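Local coordinates for glycosyl hydrolases family 31 family protein (Aspergillus niger, PDB 6DRU) that removes alpha-xylose from the non-reducing terminal glucose of xyloglucan oligosaccharides, as an alpha-xylosidase of glycoside hydrolase family 31, at residues Y150-Q155 / G197-G202; A188-M193 / A237-A242; T582-S587 / A696-I701. All coordinates share one frame; numbering follows the deposited sequence.

Contact 1 of 3, residues Y150-Q155 / G197-G202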
loop_
_atom_site.group_PDB
_atom_site.type_symbol
_atom_site.label_atom_id
_atom_site.label_comp_id
_atom_site.label_asym_id
_atom_site.label_seq_id
_atom_site.Cartn_x
_atom_site.Cartn_y
_atom_site.Cartn_z
ATOM N N TYR A 150 -18.842 -13.922 26.690
ATOM C CA TYR A 150 -18.478 -15.331 26.733
ATOM C C TYR A 150 -18.247 -15.847 25.320
ATOM O O TYR A 150 -19.001 -15.516 24.399
ATOM C CB TYR A 150 -19.567 -16.169 27.411
ATOM C CG TYR A 150 -20.085 -15.590 28.705
ATOM C CD1 TYR A 150 -19.211 -15.143 29.688
ATOM C CD2 TYR A 150 -21.450 -15.487 28.946
ATOM C CE1 TYR A 150 -19.683 -14.611 30.872
ATOM C CE2 TYR A 150 -21.930 -14.957 30.127
ATOM C CZ TYR A 150 -21.043 -14.521 31.087
ATOM O OH TYR A 150 -21.520 -13.993 32.265
ATOM N N GLY A 151 -17.216 -16.672 25.156
ATOM C CA GLY A 151 -16.913 -17.257 23.863
ATOM C C GLY A 151 -15.628 -16.744 23.252
ATOM O O GLY A 151 -14.561 -16.831 23.868
ATOM N N THR A 152 -15.727 -16.212 22.030
ATOM C CA THR A 152 -14.609 -15.635 21.278
ATOM C C THR A 152 -13.541 -16.665 20.909
ATOM O O THR A 152 -12.408 -16.296 20.581
ATOM C CB THR A 152 -13.965 -14.460 22.031
ATOM O OG1 THR A 152 -13.191 -14.953 23.133
ATOM C CG2 THR A 152 -15.029 -13.500 22.549
ATOM N N GLY A 153 -13.871 -17.951 20.941
ATOM C CA GLY A 153 -12.906 -18.982 20.611
ATOM C C GLY A 153 -12.136 -19.474 21.822
ATOM O O GLY A 153 -12.570 -19.363 22.972
ATOM N N THR A 154 -10.957 -20.023 21.548
ATOM C CA THR A 154 -10.104 -20.604 22.574
ATOM C C THR A 154 -8.844 -19.771 22.770
ATOM O O THR A 154 -8.342 -19.137 21.837
ATOM C CB THR A 154 -9.717 -22.042 22.219
ATOM O OG1 THR A 154 -8.963 -22.049 21.000
ATOM C CG2 THR A 154 -10.961 -22.894 22.047
ATOM N N GLN A 155 -8.326 -19.805 23.995
ATOM C CA GLN A 155 -7.174 -19.015 24.408
ATOM C C GLN A 155 -6.802 -19.431 25.824
ATOM O O GLN A 155 -7.672 -19.792 26.621
ATOM C CB GLN A 155 -7.482 -17.513 24.346
ATOM C CG GLN A 155 -6.371 -16.608 24.848
ATOM C CD GLN A 155 -6.747 -15.143 24.785
ATOM O OE1 GLN A 155 -7.891 -14.797 24.490
ATOM N NE2 GLN A 155 -5.783 -14.271 25.058
ATOM N N GLY A 197 -8.173 -9.689 11.763
ATOM C CA GLY A 197 -8.519 -8.410 12.342
ATOM C C GLY A 197 -8.351 -8.324 13.842
ATOM O O GLY A 197 -7.294 -8.661 14.383
ATOM N N ARG A 198 -9.399 -7.878 14.527
ATOM C CA ARG A 198 -9.274 -7.477 15.918
ATOM C C ARG A 198 -10.640 -7.528 16.581
ATOM O O ARG A 198 -11.648 -7.158 15.972
ATOM C CB ARG A 198 -8.686 -6.067 16.008
ATOM C CG ARG A 198 -8.203 -5.637 17.373
ATOM C CD ARG A 198 -8.088 -4.122 17.409
ATOM N NE ARG A 198 -7.517 -3.595 16.171
ATOM C CZ ARG A 198 -7.770 -2.384 15.686
ATOM N NH1 ARG A 198 -8.592 -1.568 16.331
ATOM N NH2 ARG A 198 -7.208 -1.991 14.552
ATOM N N MET A 199 -10.663 -7.988 17.827
ATOM C CA MET A 199 -11.853 -7.963 18.668
ATOM C C MET A 199 -11.563 -7.075 19.869
ATOM O O MET A 199 -10.673 -7.385 20.668
ATOM C CB MET A 199 -12.241 -9.372 19.123
ATOM C CG MET A 199 -13.144 -10.123 18.163
ATOM S SD MET A 199 -13.588 -11.766 18.776
ATOM C CE MET A 199 -12.261 -12.770 18.116
ATOM N N GLU A 200 -12.300 -5.974 19.993
ATOM C CA GLU A 200 -12.152 -5.047 21.113
ATOM C C GLU A 200 -13.402 -5.121 21.979
ATOM O O GLU A 200 -14.466 -4.629 21.586
ATOM C CB GLU A 200 -11.929 -3.618 20.629
ATOM C CG GLU A 200 -10.659 -3.397 19.845
ATOM C CD GLU A 200 -10.481 -1.943 19.455
ATOM O OE1 GLU A 200 -11.325 -1.112 19.858
ATOM O OE2 GLU A 200 -9.505 -1.630 18.742
ATOM N N PHE A 201 -13.273 -5.717 23.160
ATOM C CA PHE A 201 -14.370 -5.754 24.124
ATOM C C PHE A 201 -14.099 -4.739 25.234
ATOM O O PHE A 201 -13.834 -5.073 26.389
ATOM C CB PHE A 201 -14.551 -7.166 24.667
ATOM C CG PHE A 201 -15.027 -8.145 23.637
ATOM C CD1 PHE A 201 -16.339 -8.115 23.192
ATOM C CD2 PHE A 201 -14.165 -9.087 23.104
ATOM C CE1 PHE A 201 -16.784 -9.011 22.238
ATOM C CE2 PHE A 201 -14.602 -9.987 22.150
ATOM C CZ PHE A 201 -15.915 -9.949 21.718
ATOM N N GLY A 202 -14.175 -3.465 24.846
ATOM C CA GLY A 202 -13.866 -2.380 25.750
ATOM C C GLY A 202 -14.983 -2.082 26.729
ATOM O O GLY A 202 -16.080 -2.641 26.670
#
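Lys162 NZ makes two weak hydrogen bonds, one to Thr152 OG1 and one to Gly151 O, while the rest of the threonine turns to Met199 and Phe201. OG1 occupies the position between backbone N and carbonyl carbon (chi1 74°), which sets the methyl CG2 beside the backbone N and aims it at the phenyl ring. CG2 comes 3.6 Å from Phe201 CE2 and 3.8 Å from Phe201 CZ, meeting the ring obliquely at its far end as the two side chains approach from opposite directions. Two residues earlier on the strand, Met199 stretches out its sulfur until SD is 4.2 Å from Thr152 CB. The touch is wholly apolar and buried, between backbones 8.6 Å apart at Thr152 CA and Met199 CA. Gly151 and Gly153 flank the threonine with backbone angles suited to glycine, where the chain turns a corner. Strand 149-151 edges one sheet and strand 197-201 belongs to another, in the beta-sandwich region that family 31 enzymes carry ahead of their barrel. Ile167 of strand 166-168 touches all three residues, Phe181 of strand 176-183 packs edge-to-face with Phe201, and helix 492-508 borders Tyr150 and Thr154.

Contact 2 of 3, residues A188-M193 / A237-A242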
loop_
_atom_site.group_PDB
_atom_site.type_symbol
_atom_site.label_atom_id
_atom_site.label_comp_id
_atom_site.label_asym_id
_atom_site.label_seq_id
_atom_site.Cartn_x
_atom_site.Cartn_y
_atom_site.Cartn_z
ATOM N N ALA A 188 -26.575 -12.812 21.323
ATOM C CA ALA A 188 -25.360 -13.353 20.741
ATOM C C ALA A 188 -25.054 -12.605 19.450
ATOM O O ALA A 188 -25.933 -11.989 18.842
ATOM C CB ALA A 188 -25.484 -14.858 20.476
ATOM N N PHE A 189 -23.791 -12.673 19.032
ATOM C CA PHE A 189 -23.296 -11.875 17.919
ATOM C C PHE A 189 -22.295 -12.696 17.122
ATOM O O PHE A 189 -21.422 -13.347 17.704
ATOM C CB PHE A 189 -22.653 -10.581 18.437
ATOM C CG PHE A 189 -22.281 -9.596 17.360
ATOM C CD1 PHE A 189 -21.071 -9.697 16.693
ATOM C CD2 PHE A 189 -23.131 -8.550 17.038
ATOM C CE1 PHE A 189 -20.723 -8.786 15.713
ATOM C CE2 PHE A 189 -22.787 -7.634 16.060
ATOM C CZ PHE A 189 -21.582 -7.754 15.396
ATOM N N ILE A 190 -22.425 -12.665 15.797
ATOM C CA ILE A 190 -21.539 -13.389 14.893
ATOM C C ILE A 190 -20.971 -12.399 13.887
ATOM O O ILE A 190 -21.722 -11.789 13.119
ATOM C CB ILE A 190 -22.265 -14.530 14.161
ATOM C CG1 ILE A 190 -22.894 -15.497 15.162
ATOM C CG2 ILE A 190 -21.302 -15.268 13.239
ATOM C CD1 ILE A 190 -23.704 -16.598 14.512
ATOM N N TRP A 191 -19.648 -12.242 13.894
ATOM C CA TRP A 191 -18.934 -11.430 12.908
ATOM C C TRP A 191 -18.566 -12.357 11.756
ATOM O O TRP A 191 -17.506 -12.987 11.748
ATOM C CB TRP A 191 -17.723 -10.771 13.558
ATOM C CG TRP A 191 -16.874 -9.880 12.690
ATOM C CD1 TRP A 191 -15.647 -10.178 12.172
ATOM C CD2 TRP A 191 -17.162 -8.535 12.285
ATOM N NE1 TRP A 191 -15.160 -9.111 11.457
ATOM C CE2 TRP A 191 -16.071 -8.090 11.510
ATOM C CE3 TRP A 191 -18.239 -7.667 12.492
ATOM C CZ2 TRP A 191 -16.028 -6.819 10.941
ATOM C CZ3 TRP A 191 -18.192 -6.403 11.926
ATOM C CH2 TRP A 191 -17.093 -5.992 11.161
ATOM N N ASN A 192 -19.467 -12.455 10.776
ATOM C CA ASN A 192 -19.353 -13.420 9.677
ATOM C C ASN A 192 -18.352 -12.910 8.639
ATOM O O ASN A 192 -18.699 -12.476 7.538
ATOM C CB ASN A 192 -20.721 -13.675 9.058
ATOM C CG ASN A 192 -20.701 -14.796 8.037
ATOM O OD1 ASN A 192 -19.872 -15.704 8.107
ATOM N ND2 ASN A 192 -21.616 -14.737 7.077
ATOM N N MET A 193 -17.071 -12.979 9.010
ATOM C CA MET A 193 -15.994 -12.438 8.195
ATOM C C MET A 193 -14.795 -13.379 8.243
ATOM O O MET A 193 -14.383 -13.797 9.340
ATOM C CB MET A 193 -15.590 -11.042 8.678
ATOM C CG MET A 193 -16.735 -10.045 8.750
ATOM S SD MET A 193 -17.151 -9.349 7.143
ATOM C CE MET A 193 -15.853 -8.128 6.970
ATOM N N ALA A 237 -28.073 -23.057 14.913
ATOM C CA ALA A 237 -28.948 -22.981 13.750
ATOM C C ALA A 237 -28.403 -22.043 12.684
ATOM O O ALA A 237 -28.754 -22.184 11.509
ATOM C CB ALA A 237 -30.348 -22.536 14.166
ATOM N N LEU A 238 -27.553 -21.091 13.067
ATOM C CA LEU A 238 -26.960 -20.171 12.109
ATOM C C LEU A 238 -25.683 -20.720 11.493
ATOM O O LEU A 238 -25.467 -20.572 10.287
ATOM C CB LEU A 238 -26.664 -18.828 12.780
ATOM C CG LEU A 238 -27.857 -17.906 13.024
ATOM C CD1 LEU A 238 -27.499 -16.841 14.045
ATOM C CD2 LEU A 238 -28.317 -17.274 11.724
ATOM N N THR A 239 -24.836 -21.370 12.293
ATOM C CA THR A 239 -23.498 -21.738 11.856
ATOM C C THR A 239 -23.272 -23.237 11.728
ATOM O O THR A 239 -22.262 -23.642 11.143
ATOM C CB THR A 239 -22.456 -21.156 12.821
ATOM O OG1 THR A 239 -22.627 -21.744 14.116
ATOM C CG2 THR A 239 -22.640 -19.655 12.935
ATOM N N GLY A 240 -24.169 -24.070 12.249
ATOM C CA GLY A 240 -24.013 -25.502 12.087
ATOM C C GLY A 240 -24.396 -26.337 13.292
ATOM O O GLY A 240 -24.024 -26.027 14.428
ATOM N N ARG A 241 -25.152 -27.404 13.045
ATOM C CA ARG A 241 -25.513 -28.378 14.065
ATOM C C ARG A 241 -24.572 -29.570 13.971
ATOM O O ARG A 241 -24.429 -30.171 12.900
ATOM C CB ARG A 241 -26.964 -28.832 13.899
ATOM C CG ARG A 241 -27.997 -27.787 14.289
ATOM C CD ARG A 241 -28.206 -27.749 15.794
ATOM N NE ARG A 241 -29.058 -26.634 16.196
ATOM C CZ ARG A 241 -30.370 -26.584 15.985
ATOM N NH1 ARG A 241 -30.982 -27.587 15.370
ATOM N NH2 ARG A 241 -31.069 -25.530 16.384
ATOM N N ALA A 242 -23.928 -29.903 15.087
ATOM C CA ALA A 242 -22.924 -30.952 15.078
ATOM C C ALA A 242 -23.554 -32.301 14.730
ATOM O O ALA A 242 -24.731 -32.542 15.014
ATOM C CB ALA A 242 -22.230 -31.041 16.433
#
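Ile190 puts one methyl, CD1, against two neighbours at the end of a helix. Thr239 meets it tip to tip, its CG2 3.6 Å from Ile190 CD1. Leu238 runs obliquely past the same methyl, bringing Leu238 CD1 to 3.8 Å and Leu238 CB to 4.1 Å from Ile190 CD1. The isoleucine reaches this far because its CG1 branch is fully extended (chi2 176°), pointing off the strand toward the helix. Thr239 turns its methyl to the isoleucine, and its hydroxyl OG1 is hydrogen-bonded to Ile235 O, one turn back, and to Gln477 NE2. Strand 187-191 is an inner strand of the eight-stranded sheet, and helix 228-239, which follows strand 216-222 in the chain, lies against one face of that sheet. Val219 on the adjacent strand and Phe24 touch Leu238, while Val180 on the other flanking strand touches Ile190. Gly240 leaves the helix with a positive phi of 142°, its carbonyl O also bonded to Gln477 NE2, and Arg241 then anchors the exit through a salt bridge to Glu53. On the other segment, Asn192 centres an inverse gamma turn; its amide is held by Phe46 N on OD1 and by Ser45 OG and Asp217 OD2 on ND2.

Contact 3 of 3, residues T582-S587 / A696-I701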
loop_
_atom_site.group_PDB
_atom_site.type_symbol
_atom_site.label_atom_id
_atom_site.label_comp_id
_atom_site.label_asym_id
_atom_site.label_seq_id
_atom_site.Cartn_x
_atom_site.Cartn_y
_atom_site.Cartn_z
ATOM N N THR A 582 -0.914 -47.466 38.261
ATOM C CA THR A 582 -1.600 -48.241 37.228
ATOM C C THR A 582 -3.052 -48.557 37.574
ATOM O O THR A 582 -3.921 -48.346 36.713
ATOM C CB THR A 582 -0.813 -49.527 36.934
ATOM O OG1 THR A 582 0.539 -49.198 36.595
ATOM C CG2 THR A 582 -1.449 -50.282 35.778
ATOM N N PRO A 583 -3.393 -49.043 38.774
ATOM C CA PRO A 583 -4.816 -49.279 39.065
ATOM C C PRO A 583 -5.647 -48.008 39.083
ATOM O O PRO A 583 -6.847 -48.061 38.787
ATOM C CB PRO A 583 -4.785 -49.956 40.444
ATOM C CG PRO A 583 -3.507 -49.508 41.050
ATOM C CD PRO A 583 -2.541 -49.441 39.912
ATOM N N ILE A 584 -5.048 -46.864 39.421
ATOM C CA ILE A 584 -5.787 -45.606 39.404
ATOM C C ILE A 584 -6.120 -45.204 37.972
ATOM O O ILE A 584 -7.250 -44.801 37.668
ATOM C CB ILE A 584 -4.990 -44.502 40.123
ATOM C CG1 ILE A 584 -4.496 -44.991 41.483
ATOM C CG2 ILE A 584 -5.842 -43.258 40.293
ATOM C CD1 ILE A 584 -3.724 -43.944 42.254
ATOM N N ILE A 585 -5.139 -45.301 37.073
ATOM C CA ILE A 585 -5.351 -44.898 35.686
ATOM C C ILE A 585 -6.356 -45.819 35.005
ATOM O O ILE A 585 -7.235 -45.361 34.264
ATOM C CB ILE A 585 -4.009 -44.865 34.934
ATOM C CG1 ILE A 585 -3.032 -43.913 35.629
ATOM C CG2 ILE A 585 -4.220 -44.446 33.487
ATOM C CD1 ILE A 585 -1.629 -43.959 35.066
ATOM N N VAL A 586 -6.243 -47.129 35.239
ATOM C CA VAL A 586 -7.136 -48.085 34.592
ATOM C C VAL A 586 -8.561 -47.947 35.120
ATOM O O VAL A 586 -9.528 -48.199 34.390
ATOM C CB VAL A 586 -6.590 -49.515 34.769
ATOM C CG1 VAL A 586 -7.542 -50.537 34.172
ATOM C CG2 VAL A 586 -5.217 -49.636 34.122
ATOM N N SER A 587 -8.721 -47.529 36.378
ATOM C CA SER A 587 -10.062 -47.339 36.922
ATOM C C SER A 587 -10.808 -46.239 36.179
ATOM O O SER A 587 -11.997 -46.384 35.869
ATOM C CB SER A 587 -9.986 -47.015 38.414
ATOM O OG SER A 587 -9.510 -45.696 38.628
ATOM N N ALA A 696 -10.518 -35.331 48.672
ATOM C CA ALA A 696 -9.948 -35.460 47.333
ATOM C C ALA A 696 -8.585 -36.132 47.421
ATOM O O ALA A 696 -7.546 -35.470 47.301
ATOM C CB ALA A 696 -9.844 -34.098 46.646
ATOM N N PRO A 697 -8.549 -37.452 47.639
ATOM C CA PRO A 697 -7.272 -38.170 47.524
ATOM C C PRO A 697 -6.817 -38.227 46.074
ATOM O O PRO A 697 -7.530 -37.749 45.185
ATOM C CB PRO A 697 -7.597 -39.560 48.082
ATOM C CG PRO A 697 -9.055 -39.724 47.826
ATOM C CD PRO A 697 -9.662 -38.356 47.979
ATOM N N LEU A 698 -5.647 -38.813 45.810
ATOM C CA LEU A 698 -5.106 -38.768 44.457
ATOM C C LEU A 698 -5.939 -39.582 43.476
ATOM O O LEU A 698 -5.951 -39.268 42.280
ATOM C CB LEU A 698 -3.651 -39.251 44.455
ATOM C CG LEU A 698 -3.005 -39.591 43.111
ATOM C CD1 LEU A 698 -2.741 -38.321 42.322
ATOM C CD2 LEU A 698 -1.717 -40.369 43.314
ATOM N N GLN A 699 -6.668 -40.587 43.956
ATOM C CA GLN A 699 -7.464 -41.443 43.091
ATOM C C GLN A 699 -8.862 -40.897 42.826
ATOM O O GLN A 699 -9.580 -41.463 41.994
ATOM C CB GLN A 699 -7.586 -42.847 43.694
ATOM C CG GLN A 699 -6.445 -43.241 44.618
ATOM C CD GLN A 699 -6.652 -42.761 46.041
ATOM O OE1 GLN A 699 -7.785 -42.568 46.482
ATOM N NE2 GLN A 699 -5.557 -42.564 46.767
ATOM N N HIS A 700 -9.268 -39.831 43.509
ATOM C CA HIS A 700 -10.614 -39.284 43.393
ATOM C C HIS A 700 -10.555 -37.866 42.843
ATOM O O HIS A 700 -9.796 -37.032 43.347
ATOM C CB HIS A 700 -11.327 -39.298 44.749
ATOM C CG HIS A 700 -11.621 -40.674 45.262
ATOM N ND1 HIS A 700 -11.622 -41.787 44.450
ATOM C CD2 HIS A 700 -11.914 -41.118 46.508
ATOM C CE1 HIS A 700 -11.910 -42.856 45.171
ATOM N NE2 HIS A 700 -12.090 -42.477 46.423
ATOM N N ILE A 701 -11.347 -37.600 41.815
ATOM C CA ILE A 701 -11.507 -36.257 41.262
ATOM C C ILE A 701 -12.830 -35.689 41.764
ATOM O O ILE A 701 -13.858 -36.373 41.664
ATOM C CB ILE A 701 -11.457 -36.258 39.721
ATOM C CG1 ILE A 701 -11.708 -34.847 39.185
ATOM C CG2 ILE A 701 -12.429 -37.276 39.126
ATOM C CD1 ILE A 701 -11.602 -34.738 37.696
#
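Gln699, which packs against Ile584 through its aliphatic part, turns its amide back over the neighbouring imidazole: OE1 stands 4.2 Å above the ring plane of His700, over the ring centre. The His700 ring is also stacked with Trp681. A bend at chi2 (85°) folds the glutamine so that the methylenes stay at the helix while the amide leads away from it. Gln699 CG lies 3.7 Å from Ile584 CD1, and nearer the backbone Gln699 CA lies 3.7 Å from Ile584 CG2; the two branches of the isoleucine thus lie side by side along the glutamine. Leu698 adds a looser touch, CD2 to Ile584 CD1 at 4.2 Å. The loop holds its shape as a type I beta turn from Pro697 to His700, closed by His700 N to Pro697 O at 3.2 Å. On the helix, Ser587 OG donates to Ile584 O at 2.6 Å, tilted 29° from the carbonyl plane, and the next residue, Tyr588, binds Gln699 O through its OH. The contact joins the first turn of helix 582-594 of the TIM-barrel domain to the loop between strands 690-695 and 703-705 of the C-terminal domain, with Val542 of helix 535-548 touching both Ile584 and Leu698.

Contacts 1 and 2 are neighbours, their centres 15 Å apart, and they cross along the chain: strand 187-191 is followed in the chain by strand 197-201, each carrying one half of a contact. Strand 176-183 serves both contacts, since Val180 pairs by backbone with Thr152 and Phe181 pairs by backbone with Phe189. Contact 3 stands apart at the surface, its centre 37 Å from that of contact 1 and 40 Å from that of contact 2. None of the three lies at the xylose pocket with Asp395 and Asp487. The Gln699 side chain is about 12 Å from an N-acetylglucosamine of a glycan attached to the protein, not a pocket ligand.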